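Local coordinates for ABC transporter, substrate binding protein (Polyamine) (Agrobacterium tumefaciens, PDB 4EUO), which binds gamma-aminobutyric acid (GABA) as a periplasmic solute-binding protein, probably for delivery to an ABC transporter, at residues Tyr100-Ile105 against Glu287-Ala292; Asp175-Ser180 against Ser191-Phe196; Gln187-Ala192 against Gly197-Gly202; Gly202-Leu207 against Val214-Ala219. All blocks are in the same frame, centred on the assembly; numbering follows the deposited sequence.

Contact 1 of 4, residues Tyr100-Ile105 against Glu287-Ala292; sequences YYSFVI and ESQVNA. With ABU (gamma-amino-butanoic acid), chain E.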
loop_
_atom_site.group_PDB
_atom_site.type_symbol
_atom_site.label_atom_id
_atom_site.label_comp_id
_atom_site.label_asym_id
_atom_site.label_seq_id
_atom_site.Cartn_x
_atom_site.Cartn_y
_atom_site.Cartn_z
ATOM N N TYR A 100 -3.671 -2.988 -6.116
ATOM C CA TYR A 100 -4.749 -2.889 -5.150
ATOM C C TYR A 100 -4.418 -3.832 -4.016
ATOM O O TYR A 100 -3.994 -4.974 -4.252
ATOM C CB TYR A 100 -6.052 -3.222 -5.882
ATOM C CG TYR A 100 -7.326 -3.130 -5.084
ATOM C CD1 TYR A 100 -8.017 -1.933 -4.980
ATOM C CD2 TYR A 100 -7.918 -4.269 -4.543
ATOM C CE1 TYR A 100 -9.255 -1.858 -4.344
ATOM C CE2 TYR A 100 -9.149 -4.203 -3.879
ATOM C CZ TYR A 100 -9.820 -3.001 -3.816
ATOM O OH TYR A 100 -11.068 -2.934 -3.233
ATOM N N TYR A 101 -4.570 -3.378 -2.766
ATOM C CA TYR A 101 -4.131 -4.192 -1.641
ATOM C C TYR A 101 -5.071 -4.068 -0.474
ATOM O O TYR A 101 -5.953 -3.209 -0.470
ATOM C CB TYR A 101 -2.705 -3.761 -1.209
ATOM C CG TYR A 101 -2.590 -2.376 -0.614
ATOM C CD1 TYR A 101 -2.697 -2.173 0.759
ATOM C CD2 TYR A 101 -2.345 -1.265 -1.423
ATOM C CE1 TYR A 101 -2.576 -0.897 1.309
ATOM C CE2 TYR A 101 -2.233 0.015 -0.885
ATOM C CZ TYR A 101 -2.334 0.188 0.480
ATOM O OH TYR A 101 -2.189 1.427 1.049
ATOM N N SER A 102 -4.806 -4.865 0.575
ATOM C CA SER A 102 -5.547 -4.764 1.808
ATOM C C SER A 102 -4.621 -4.718 3.000
ATOM O O SER A 102 -3.547 -5.331 2.966
ATOM C CB SER A 102 -6.400 -6.013 2.028
ATOM O OG SER A 102 -7.423 -6.062 1.053
ATOM N N PHE A 103 -5.065 -4.046 4.055
ATOM C CA PHE A 103 -4.518 -4.251 5.377
ATOM C C PHE A 103 -5.291 -5.446 5.953
ATOM O O PHE A 103 -6.530 -5.454 5.926
ATOM C CB PHE A 103 -4.716 -3.053 6.289
ATOM C CG PHE A 103 -3.835 -1.912 5.893
ATOM C CD1 PHE A 103 -2.489 -1.903 6.239
ATOM C CD2 PHE A 103 -4.343 -0.853 5.168
ATOM C CE1 PHE A 103 -1.664 -0.838 5.843
ATOM C CE2 PHE A 103 -3.519 0.195 4.775
ATOM C CZ PHE A 103 -2.188 0.213 5.143
ATOM N N VAL A 104 -4.566 -6.440 6.424
ATOM C CA VAL A 104 -5.104 -7.671 7.001
ATOM C C VAL A 104 -4.481 -7.912 8.340
ATOM O O VAL A 104 -3.476 -7.283 8.717
ATOM C CB VAL A 104 -4.805 -8.866 6.068
ATOM C CG1 VAL A 104 -5.498 -8.680 4.717
ATOM C CG2 VAL A 104 -3.294 -9.039 5.862
ATOM N N ILE A 105 -5.047 -8.885 9.072
ATOM C CA ILE A 105 -4.488 -9.217 10.371
ATOM C C ILE A 105 -3.563 -10.403 10.184
ATOM O O ILE A 105 -4.024 -11.555 10.053
ATOM C CB ILE A 105 -5.586 -9.479 11.417
ATOM C CG1 ILE A 105 -6.526 -8.256 11.507
ATOM C CG2 ILE A 105 -4.941 -9.771 12.775
ATOM C CD1 ILE A 105 -7.766 -8.478 12.415
ATOM N N GLU A 287 -16.062 -11.215 1.297
ATOM C CA GLU A 287 -17.075 -11.693 2.275
ATOM C C GLU A 287 -17.302 -10.649 3.366
ATOM O O GLU A 287 -18.438 -10.292 3.705
ATOM C CB GLU A 287 -16.609 -13.006 2.922
ATOM C CG GLU A 287 -17.667 -13.752 3.719
ATOM C CD GLU A 287 -17.322 -15.220 3.888
ATOM O OE1 GLU A 287 -17.603 -16.007 2.953
ATOM O OE2 GLU A 287 -16.729 -15.578 4.931
ATOM N N SER A 288 -16.198 -10.125 3.903
ATOM C CA SER A 288 -16.259 -9.115 4.944
ATOM C C SER A 288 -15.071 -8.223 4.648
ATOM O O SER A 288 -13.934 -8.541 4.995
ATOM C CB SER A 288 -16.097 -9.762 6.311
ATOM O OG SER A 288 -16.089 -8.752 7.298
ATOM N N GLN A 289 -15.340 -7.122 3.966
ATOM C CA GLN A 289 -14.290 -6.209 3.509
ATOM C C GLN A 289 -14.750 -4.767 3.692
ATOM O O GLN A 289 -15.940 -4.441 3.535
ATOM C CB GLN A 289 -14.017 -6.492 2.026
ATOM C CG GLN A 289 -12.851 -5.693 1.419
ATOM C CD GLN A 289 -12.523 -6.191 0.063
ATOM O OE1 GLN A 289 -13.302 -6.015 -0.884
ATOM N NE2 GLN A 289 -11.357 -6.792 -0.109
ATOM N N VAL A 290 -13.782 -3.889 3.973
ATOM C CA VAL A 290 -14.007 -2.445 4.168
ATOM C C VAL A 290 -13.152 -1.720 3.133
ATOM O O VAL A 290 -11.995 -2.089 2.934
ATOM C CB VAL A 290 -13.595 -2.081 5.613
ATOM C CG1 VAL A 290 -13.677 -0.574 5.853
ATOM C CG2 VAL A 290 -14.462 -2.823 6.633
ATOM N N ASN A 291 -13.671 -0.694 2.476
ATOM C CA ASN A 291 -12.900 0.012 1.483
ATOM C C ASN A 291 -12.465 1.348 2.035
ATOM O O ASN A 291 -13.313 2.194 2.301
ATOM C CB ASN A 291 -13.750 0.182 0.214
ATOM C CG ASN A 291 -14.270 -1.144 -0.293
ATOM O OD1 ASN A 291 -15.484 -1.367 -0.377
ATOM N ND2 ASN A 291 -13.385 -2.075 -0.599
ATOM N N ALA A 292 -11.164 1.562 2.239
ATOM C CA ALA A 292 -10.717 2.865 2.686
ATOM C C ALA A 292 -10.965 3.885 1.595
ATOM O O ALA A 292 -10.907 3.573 0.393
ATOM C CB ALA A 292 -9.240 2.841 3.080
HETATM N N ABU E . 1.596 1.157 0.082
HETATM C CD ABU E . 1.549 -0.309 0.007
HETATM C CB ABU E . 2.931 -0.908 -0.085
HETATM C CG ABU E . 2.822 -2.391 -0.187
HETATM C C ABU E . 4.132 -3.149 -0.151
HETATM O O ABU E . 4.082 -4.449 0.126
HETATM O OXT ABU E . 5.300 -2.562 -0.256
HETATM O O HOH W 1 -12.348 -5.305 -3.237
#
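The ring of Tyr100 and the side-chain amide of Asn291 are inclined 42° to each other, and the phenol oxygen OH comes to 3.6 Å from Asn291 ND2 without a hydrogen bond between them. On the next residue of the strand the other flat group looks into the pocket: one face of the Tyr101 ring takes the GABA carbon CD, 3.9 Å above the plane and offset toward the rim. Tyr100 brings its hydroxyl within water-bridging distance of 287-292 because chi1 (-178°) sets CG opposite the backbone N. A water then bridges the segments, 2.7 Å from Tyr100 OH and donating to Gln289 OE1 at 2.6 Å. The other amide atom, Gln289 NE2, lies 4.2 Å from Ser102 OG; both are hydrogen-bonded to Asn221 OD1, and Gln289 NE2 also to Pro282 O, while Asn291 ND2 is held by Thr223 OG1. Water and third-party residues thus join two strands that do not pair directly, their axes 8.9 Å apart at 127°. Strand 215-229 lies between them in the sheet, antiparallel to 96-107 and parallel to 289-291, while strand 196-200 pairs with 96-107.

Contact 2 of 4, residues Asp175-Ser180 against Ser191-Phe196; sequences DIIWWS and SAEAPF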
loop_
_atom_site.group_PDB
_atom_site.type_symbol
_atom_site.label_atom_id
_atom_site.label_comp_id
_atom_site.label_asym_id
_atom_site.label_seq_id
_atom_site.Cartn_x
_atom_site.Cartn_y
_atom_site.Cartn_z
ATOM N N ASP A 175 1.124 -1.200 23.995
ATOM C CA ASP A 175 1.390 -2.518 23.437
ATOM C C ASP A 175 1.618 -2.506 21.922
ATOM O O ASP A 175 1.758 -3.563 21.309
ATOM C CB ASP A 175 0.343 -3.555 23.865
ATOM C CG ASP A 175 0.635 -4.085 25.281
ATOM O OD1 ASP A 175 1.841 -4.291 25.618
ATOM O OD2 ASP A 175 -0.320 -4.288 26.041
ATOM N N ILE A 176 1.739 -1.299 21.359
ATOM C CA ILE A 176 2.007 -1.187 19.922
ATOM C C ILE A 176 3.523 -1.096 19.652
ATOM O O ILE A 176 4.236 -0.280 20.286
ATOM C CB ILE A 176 1.288 0.052 19.320
ATOM C CG1 ILE A 176 -0.243 -0.097 19.447
ATOM C CG2 ILE A 176 1.735 0.251 17.831
ATOM C CD1 ILE A 176 -1.034 1.105 18.997
ATOM N N ILE A 177 3.992 -1.849 18.670
ATOM C CA ILE A 177 5.315 -1.654 18.100
ATOM C C ILE A 177 4.988 -1.223 16.644
ATOM O O ILE A 177 4.288 -1.961 15.920
ATOM C CB ILE A 177 6.202 -2.906 18.108
ATOM C CG1 ILE A 177 6.495 -3.351 19.549
ATOM C CG2 ILE A 177 7.532 -2.607 17.346
ATOM C CD1 ILE A 177 7.312 -4.595 19.650
ATOM N N TRP A 178 5.457 -0.065 16.227
ATOM C CA TRP A 178 5.120 0.458 14.913
ATOM C C TRP A 178 6.005 -0.108 13.832
ATOM O O TRP A 178 7.186 -0.360 14.084
ATOM C CB TRP A 178 5.270 1.986 14.927
ATOM C CG TRP A 178 4.439 2.639 15.983
ATOM C CD1 TRP A 178 4.862 3.067 17.221
ATOM C CD2 TRP A 178 3.054 2.964 15.892
ATOM N NE1 TRP A 178 3.810 3.632 17.904
ATOM C CE2 TRP A 178 2.680 3.570 17.113
ATOM C CE3 TRP A 178 2.065 2.771 14.895
ATOM C CZ2 TRP A 178 1.373 4.006 17.358
ATOM C CZ3 TRP A 178 0.779 3.212 15.141
ATOM C CH2 TRP A 178 0.441 3.814 16.363
ATOM N N TRP A 179 5.433 -0.332 12.629
ATOM C CA TRP A 179 6.261 -0.719 11.478
ATOM C C TRP A 179 6.364 0.472 10.545
ATOM O O TRP A 179 5.366 1.096 10.162
ATOM C CB TRP A 179 5.805 -2.013 10.747
ATOM C CG TRP A 179 4.380 -2.103 10.275
ATOM C CD1 TRP A 179 3.331 -2.641 10.958
ATOM C CD2 TRP A 179 3.880 -1.757 8.978
ATOM N NE1 TRP A 179 2.200 -2.648 10.174
ATOM C CE2 TRP A 179 2.506 -2.095 8.958
ATOM C CE3 TRP A 179 4.461 -1.221 7.822
ATOM C CZ2 TRP A 179 1.714 -1.943 7.820
ATOM C CZ3 TRP A 179 3.675 -1.082 6.690
ATOM C CH2 TRP A 179 2.310 -1.405 6.707
ATOM N N SER A 180 7.627 0.797 10.190
ATOM C CA SER A 180 7.908 1.931 9.303
ATOM C C SER A 180 7.824 1.572 7.845
ATOM O O SER A 180 7.722 2.467 7.006
ATOM C CB SER A 180 9.311 2.458 9.568
ATOM O OG SER A 180 9.358 3.006 10.870
ATOM N N SER A 191 9.531 -12.681 13.712
ATOM C CA SER A 191 10.352 -12.824 14.927
ATOM C C SER A 191 9.490 -13.023 16.171
ATOM O O SER A 191 10.033 -13.294 17.254
ATOM C CB SER A 191 11.164 -11.559 15.148
ATOM O OG SER A 191 10.346 -10.457 15.489
ATOM N N ALA A 192 8.169 -12.785 16.052
ATOM C CA ALA A 192 7.228 -12.777 17.162
ATOM C C ALA A 192 7.547 -11.646 18.142
ATOM O O ALA A 192 7.004 -11.621 19.245
ATOM C CB ALA A 192 7.163 -14.123 17.869
ATOM N N GLU A 193 8.330 -10.628 17.712
ATOM C CA GLU A 193 8.505 -9.440 18.539
ATOM C C GLU A 193 7.127 -8.747 18.655
ATOM O O GLU A 193 6.787 -8.196 19.683
ATOM C CB GLU A 193 9.549 -8.510 17.913
ATOM C CG GLU A 193 9.982 -7.322 18.736
ATOM C CD GLU A 193 11.108 -6.548 18.070
ATOM O OE1 GLU A 193 11.809 -7.120 17.200
ATOM O OE2 GLU A 193 11.248 -5.347 18.380
ATOM N N ALA A 194 6.343 -8.748 17.560
ATOM C CA ALA A 194 4.932 -8.320 17.558
ATOM C C ALA A 194 4.271 -9.327 16.673
ATOM O O ALA A 194 4.257 -9.202 15.450
ATOM C CB ALA A 194 4.769 -6.914 17.027
ATOM N N PRO A 195 3.813 -10.438 17.276
ATOM C CA PRO A 195 3.398 -11.590 16.476
ATOM C C PRO A 195 2.113 -11.466 15.686
ATOM O O PRO A 195 1.781 -12.346 14.895
ATOM C CB PRO A 195 3.322 -12.723 17.500
ATOM C CG PRO A 195 2.954 -12.011 18.764
ATOM C CD PRO A 195 3.769 -10.734 18.719
ATOM N N PHE A 196 1.398 -10.362 15.869
ATOM C CA PHE A 196 0.219 -10.103 15.061
ATOM C C PHE A 196 0.052 -8.609 14.894
ATOM O O PHE A 196 0.596 -7.827 15.669
ATOM C CB PHE A 196 -1.059 -10.811 15.582
ATOM C CG PHE A 196 -1.242 -10.784 17.082
ATOM C CD1 PHE A 196 -1.505 -9.596 17.748
ATOM C CD2 PHE A 196 -1.149 -11.952 17.832
ATOM C CE1 PHE A 196 -1.666 -9.567 19.142
ATOM C CE2 PHE A 196 -1.345 -11.924 19.225
ATOM C CZ PHE A 196 -1.600 -10.738 19.865
#
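Ile177 meets the loop through a single methyl: its CD1 rests 3.6 Å from the carbonyl oxygen O of Glu193 and 3.9 Å from Glu193 CG. The same CD1 is 4.3 Å from Ala194 CB, an apolar pair. The isoleucine reaches this far because CG1 is anti to its own carbonyl carbon and the branch then runs straight on (chi2 178°), which sends CD1 outward from the strand. Glu193 presents the flank of its chain rather than its carboxylate. With CG anti to the backbone N and an extended chain beyond, it passes the isoleucine at about a right angle, so that a methylene does the touching. The loop is folded locally by Ser191, whose OG accepts from Glu193 N at 3.0 Å and 156°, an ST turn that spans Ala192, the first residue after the helix, which has positive phi. A backbone hydrogen bond between Ala194 and Leu188 ties the loop back to the helix it has just left. Strand 176-179 runs parallel to strand 132-135, on which Ala194 also rests through Thr133. Helix 182-190, whose Leu188 touches both Ile177 and Glu193, connects this strand to the loop that leads into strand 196-200.

Contact 3 of 4, residues Gln187-Ala192 against Gly197-Gly202; sequences QLIASA and GSVWNG. With ABU (gamma-amino-butanoic acid), chain E.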
loop_
_atom_site.group_PDB
_atom_site.type_symbol
_atom_site.label_atom_id
_atom_site.label_comp_id
_atom_site.label_asym_id
_atom_site.label_seq_id
_atom_site.Cartn_x
_atom_site.Cartn_y
_atom_site.Cartn_z
ATOM N N GLN A 187 9.607 -8.502 9.640
ATOM C CA GLN A 187 10.501 -8.883 10.754
ATOM C C GLN A 187 9.711 -8.991 12.049
ATOM O O GLN A 187 9.918 -9.948 12.792
ATOM C CB GLN A 187 11.585 -7.800 10.892
ATOM C CG GLN A 187 12.596 -8.027 12.046
ATOM C CD GLN A 187 12.093 -7.350 13.339
ATOM O OE1 GLN A 187 11.916 -7.994 14.377
ATOM N NE2 GLN A 187 11.788 -6.048 13.309
ATOM N N LEU A 188 8.861 -8.007 12.351
ATOM C CA LEU A 188 8.115 -8.018 13.590
ATOM C C LEU A 188 7.220 -9.231 13.719
ATOM O O LEU A 188 7.202 -9.861 14.791
ATOM C CB LEU A 188 7.316 -6.725 13.747
ATOM C CG LEU A 188 8.159 -5.497 14.037
ATOM C CD1 LEU A 188 7.341 -4.230 13.905
ATOM C CD2 LEU A 188 8.819 -5.577 15.422
ATOM N N ILE A 189 6.495 -9.600 12.649
ATOM C CA ILE A 189 5.634 -10.766 12.675
ATOM C C ILE A 189 6.504 -12.031 12.767
ATOM O O ILE A 189 6.282 -12.864 13.664
ATOM C CB ILE A 189 4.714 -10.817 11.413
ATOM C CG1 ILE A 189 3.768 -9.587 11.304
ATOM C CG2 ILE A 189 3.975 -12.157 11.354
ATOM C CD1 ILE A 189 2.693 -9.528 12.408
ATOM N N ALA A 190 7.467 -12.202 11.839
ATOM C CA ALA A 190 8.241 -13.438 11.785
ATOM C C ALA A 190 9.052 -13.713 13.058
ATOM O O ALA A 190 9.175 -14.884 13.443
ATOM C CB ALA A 190 9.150 -13.449 10.552
ATOM N N SER A 191 9.531 -12.681 13.712
ATOM C CA SER A 191 10.352 -12.824 14.927
ATOM C C SER A 191 9.490 -13.023 16.171
ATOM O O SER A 191 10.033 -13.294 17.254
ATOM C CB SER A 191 11.164 -11.559 15.148
ATOM O OG SER A 191 10.346 -10.457 15.489
ATOM N N ALA A 192 8.169 -12.785 16.052
ATOM C CA ALA A 192 7.228 -12.777 17.162
ATOM C C ALA A 192 7.547 -11.646 18.142
ATOM O O ALA A 192 7.004 -11.621 19.245
ATOM C CB ALA A 192 7.163 -14.123 17.869
ATOM N N GLY A 197 -0.657 -8.224 13.851
ATOM C CA GLY A 197 -0.878 -6.823 13.592
ATOM C C GLY A 197 -1.551 -6.608 12.272
ATOM O O GLY A 197 -1.881 -7.567 11.564
ATOM N N SER A 198 -1.737 -5.332 11.965
ATOM C CA SER A 198 -2.357 -4.904 10.702
ATOM C C SER A 198 -1.252 -4.637 9.692
ATOM O O SER A 198 -0.450 -3.722 9.895
ATOM C CB SER A 198 -3.175 -3.654 10.917
ATOM O OG SER A 198 -3.668 -3.267 9.641
ATOM N N VAL A 199 -1.178 -5.443 8.648
ATOM C CA VAL A 199 -0.065 -5.416 7.714
ATOM C C VAL A 199 -0.545 -5.452 6.280
ATOM O O VAL A 199 -1.682 -5.852 5.992
ATOM C CB VAL A 199 0.881 -6.643 7.968
ATOM C CG1 VAL A 199 1.494 -6.563 9.374
ATOM C CG2 VAL A 199 0.113 -7.954 7.826
ATOM N N TRP A 200 0.336 -5.071 5.346
ATOM C CA TRP A 200 0.039 -5.142 3.924
ATOM C C TRP A 200 -0.067 -6.611 3.551
ATOM O O TRP A 200 0.843 -7.395 3.869
ATOM C CB TRP A 200 1.146 -4.460 3.122
ATOM C CG TRP A 200 1.264 -2.983 3.299
ATOM C CD1 TRP A 200 0.247 -2.088 3.424
ATOM C CD2 TRP A 200 2.472 -2.216 3.241
ATOM N NE1 TRP A 200 0.748 -0.794 3.474
ATOM C CE2 TRP A 200 2.114 -0.848 3.345
ATOM C CE3 TRP A 200 3.828 -2.551 3.107
ATOM C CZ2 TRP A 200 3.066 0.181 3.342
ATOM C CZ3 TRP A 200 4.768 -1.529 3.042
ATOM C CH2 TRP A 200 4.386 -0.183 3.187
ATOM N N ASN A 201 -1.145 -7.008 2.838
ATOM C CA ASN A 201 -1.368 -8.433 2.621
ATOM C C ASN A 201 -0.241 -9.139 1.890
ATOM O O ASN A 201 0.110 -10.281 2.231
ATOM C CB ASN A 201 -2.720 -8.678 1.955
ATOM C CG ASN A 201 -2.755 -8.285 0.494
ATOM O OD1 ASN A 201 -2.902 -7.097 0.146
ATOM N ND2 ASN A 201 -2.567 -9.270 -0.387
ATOM N N GLY A 202 0.324 -8.485 0.899
ATOM C CA GLY A 202 1.364 -9.085 0.089
ATOM C C GLY A 202 2.627 -9.352 0.881
ATOM O O GLY A 202 3.395 -10.260 0.532
HETATM N N ABU E . 1.596 1.157 0.082
HETATM C CD ABU E . 1.549 -0.309 0.007
HETATM C CB ABU E . 2.931 -0.908 -0.085
HETATM C CG ABU E . 2.822 -2.391 -0.187
HETATM C C ABU E . 4.132 -3.149 -0.151
HETATM O O ABU E . 4.082 -4.449 0.126
HETATM O OXT ABU E . 5.300 -2.562 -0.256
#
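Gly197 is almost fully extended (phi 173°, psi -178°), and a methyl lies against its bare backbone: Ile189 CD1 is 3.9 Å from Gly197 N. The isoleucine bends at its second torsion (chi2 -67°), and its CG1 meets Val199 CG1 at 4.2 Å, so one side chain spans two residues on the same side of the strand. In the C-terminal part of the helix Gln187 O, one turn before Ser191, accepts from Ser191 N at 2.9 Å and from Ser191 OG at 2.8 Å, from opposite faces of its carbonyl plane. Beyond the packing, Trp200 lays one indole face under the ligand, with GABA CB 3.3 Å above the ring centre and GABA C 3.3 Å from Trp200 CE3. Strand 176-179, helix 182-190 and strand 196-200 form a beta-alpha-beta crossover, with strand 132-135 between the two parallel strands, a topology found in the lobes of periplasmic binding proteins; here the last strand ends in the aromatic floor of the GABA site.

Contact 4 of 4, residues Gly202-Leu207 against Val214-Ala219; sequences GRMTAL and VETSWA. With ABU (gamma-amino-butanoic acid), chain E.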
loop_
_atom_site.group_PDB
_atom_site.type_symbol
_atom_site.label_atom_id
_atom_site.label_comp_id
_atom_site.label_asym_id
_atom_site.label_seq_id
_atom_site.Cartn_x
_atom_site.Cartn_y
_atom_site.Cartn_z
ATOM N N GLY A 202 0.324 -8.485 0.899
ATOM C CA GLY A 202 1.364 -9.085 0.089
ATOM C C GLY A 202 2.627 -9.352 0.881
ATOM O O GLY A 202 3.395 -10.260 0.532
ATOM N N ARG A 203 2.849 -8.631 1.985
ATOM C CA ARG A 203 4.030 -8.905 2.810
ATOM C C ARG A 203 3.888 -10.255 3.510
ATOM O O ARG A 203 4.905 -10.921 3.748
ATOM C CB ARG A 203 4.227 -7.790 3.815
ATOM C CG ARG A 203 4.577 -6.463 3.156
ATOM C CD ARG A 203 6.025 -6.465 2.657
ATOM N NE ARG A 203 6.275 -5.303 1.798
ATOM C CZ ARG A 203 7.488 -4.883 1.456
ATOM N NH1 ARG A 203 8.565 -5.488 1.935
ATOM N NH2 ARG A 203 7.636 -3.801 0.699
ATOM N N MET A 204 2.646 -10.680 3.795
ATOM C CA MET A 204 2.404 -12.002 4.381
ATOM C C MET A 204 2.553 -13.071 3.294
ATOM O O MET A 204 3.177 -14.109 3.558
ATOM C CB MET A 204 1.015 -12.060 5.017
ATOM C CG MET A 204 0.819 -11.067 6.163
ATOM S SD MET A 204 2.007 -11.231 7.528
ATOM C CE MET A 204 3.260 -9.933 7.104
ATOM N N THR A 205 2.072 -12.806 2.067
ATOM C CA THR A 205 2.289 -13.724 0.948
ATOM C C THR A 205 3.796 -13.938 0.777
ATOM O O THR A 205 4.243 -15.088 0.612
ATOM C CB THR A 205 1.717 -13.129 -0.334
ATOM O OG1 THR A 205 0.302 -13.041 -0.154
ATOM C CG2 THR A 205 2.025 -13.976 -1.565
ATOM N N ALA A 206 4.603 -12.863 0.830
ATOM C CA ALA A 206 6.059 -13.017 0.643
ATOM C C ALA A 206 6.700 -13.811 1.740
ATOM O O ALA A 206 7.591 -14.629 1.457
ATOM C CB ALA A 206 6.697 -11.661 0.508
ATOM N N LEU A 207 6.278 -13.618 2.988
ATOM C CA LEU A 207 6.819 -14.412 4.085
ATOM C C LEU A 207 6.535 -15.886 3.836
ATOM O O LEU A 207 7.447 -16.714 3.952
ATOM C CB LEU A 207 6.209 -14.015 5.422
ATOM C CG LEU A 207 6.860 -12.841 6.128
ATOM C CD1 LEU A 207 6.073 -12.459 7.374
ATOM C CD2 LEU A 207 8.345 -13.126 6.504
ATOM N N VAL A 214 2.806 -18.241 8.441
ATOM C CA VAL A 214 1.985 -17.108 8.877
ATOM C C VAL A 214 0.543 -17.366 8.511
ATOM O O VAL A 214 0.258 -18.086 7.551
ATOM C CB VAL A 214 2.459 -15.734 8.311
ATOM C CG1 VAL A 214 3.749 -15.275 8.965
ATOM C CG2 VAL A 214 2.594 -15.748 6.792
ATOM N N GLU A 215 -0.373 -16.835 9.314
ATOM C CA GLU A 215 -1.796 -16.909 9.049
ATOM C C GLU A 215 -2.262 -15.474 8.766
ATOM O O GLU A 215 -1.718 -14.501 9.328
ATOM C CB GLU A 215 -2.497 -17.402 10.315
ATOM C CG GLU A 215 -3.856 -18.033 10.133
ATOM C CD GLU A 215 -4.212 -18.822 11.372
ATOM O OE1 GLU A 215 -4.797 -18.218 12.299
ATOM O OE2 GLU A 215 -3.821 -20.009 11.461
ATOM N N THR A 216 -3.275 -15.351 7.912
ATOM C CA THR A 216 -3.869 -14.058 7.601
ATOM C C THR A 216 -5.375 -14.147 7.848
ATOM O O THR A 216 -6.014 -15.057 7.312
ATOM C CB THR A 216 -3.636 -13.695 6.128
ATOM O OG1 THR A 216 -2.241 -13.460 5.926
ATOM C CG2 THR A 216 -4.379 -12.460 5.716
ATOM N N SER A 217 -5.927 -13.211 8.625
ATOM C CA SER A 217 -7.376 -13.062 8.712
ATOM C C SER A 217 -7.786 -11.911 7.809
ATOM O O SER A 217 -7.279 -10.784 7.976
ATOM C CB SER A 217 -7.860 -12.809 10.130
ATOM O OG SER A 217 -9.263 -12.559 10.063
ATOM N N TRP A 218 -8.717 -12.186 6.884
ATOM C CA TRP A 218 -9.262 -11.188 5.965
ATOM C C TRP A 218 -10.569 -10.589 6.495
ATOM O O TRP A 218 -11.246 -9.855 5.747
ATOM C CB TRP A 218 -9.509 -11.824 4.599
ATOM C CG TRP A 218 -8.244 -12.229 3.911
ATOM C CD1 TRP A 218 -7.598 -13.436 3.999
ATOM C CD2 TRP A 218 -7.520 -11.455 2.951
ATOM N NE1 TRP A 218 -6.503 -13.446 3.164
ATOM C CE2 TRP A 218 -6.441 -12.245 2.496
ATOM C CE3 TRP A 218 -7.703 -10.176 2.397
ATOM C CZ2 TRP A 218 -5.538 -11.785 1.539
ATOM C CZ3 TRP A 218 -6.817 -9.728 1.446
ATOM C CH2 TRP A 218 -5.731 -10.512 1.051
ATOM N N ALA A 219 -10.908 -10.846 7.776
ATOM C CA ALA A 219 -12.155 -10.306 8.317
ATOM C C ALA A 219 -12.095 -8.774 8.399
ATOM O O ALA A 219 -11.256 -8.206 9.089
ATOM C CB ALA A 219 -12.437 -10.910 9.695
HETATM N N ABU E . 1.596 1.157 0.082
HETATM C CD ABU E . 1.549 -0.309 0.007
HETATM C CB ABU E . 2.931 -0.908 -0.085
HETATM C CG ABU E . 2.822 -2.391 -0.187
HETATM C C ABU E . 4.132 -3.149 -0.151
HETATM O O ABU E . 4.082 -4.449 0.126
HETATM O OXT ABU E . 5.300 -2.562 -0.256
#
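Arg203 NH2 donates to GABA OXT at 2.8 Å in a nearly straight bond (174°) and also to Gly9 O, while the residue that follows it, Met204, packs on Val214 and Thr216. Arg203 NE gives a second bond to the carboxylate, reaching GABA O at 2.9 Å and 153°. The carboxylate carbon C lies at the edge of the guanidinium, in its plane; the bidentate pairing probably fixes the rotation of the carboxylate and balances its charge. A bend at chi2 (-74°) turns the arginine chain toward the ligand. Helix 201-209 and the start of strand 215-229 are joined by a short connection, part of the alpha/beta fold of the periplasmic binding proteins, and the helix lies over the strand's first residues. Between them the contact is apolar apart from backbone and hydroxyl oxygens: Val214 CG2 is 3.7 Å from Met204 O, and Val214 CG1 meets Leu207 CD1 at 4.0 Å, the two side chains crossing at about a right angle. Thr216 OG1 approaches Met204 CB at 3.7 Å. Its methyl CG2 lies over one face of the Trp218 ring, 3.4 Å above the plane and toward the rim. Where the chain turns a corner at Ala219, Ser217 OG accepts from Ala219 N at 3.3 Å, an ST turn, and is also hydrogen-bonded to Lys117 O.

Contacts 1, 3 and 4 each supply a residue of the GABA pocket, whereas contact 2 supplies none, its centre about 20 Å from that of contact 1 and about 7 Å from that of contact 3. Contact 2 still reaches the site at second hand: Trp179 NE1 lies 2.9 Å from Ser198 O, and the Trp179 indole meets that of Trp200 edge to face. Contacts 3 and 4 share Gly202 and pack together, with Val199 CG2 3.6 Å from Met204 CG. Strand 96-107 ties contact 1 to both, through Val104 O to Val199 N and Ile105 O to Ser217 N, each at 2.9 Å.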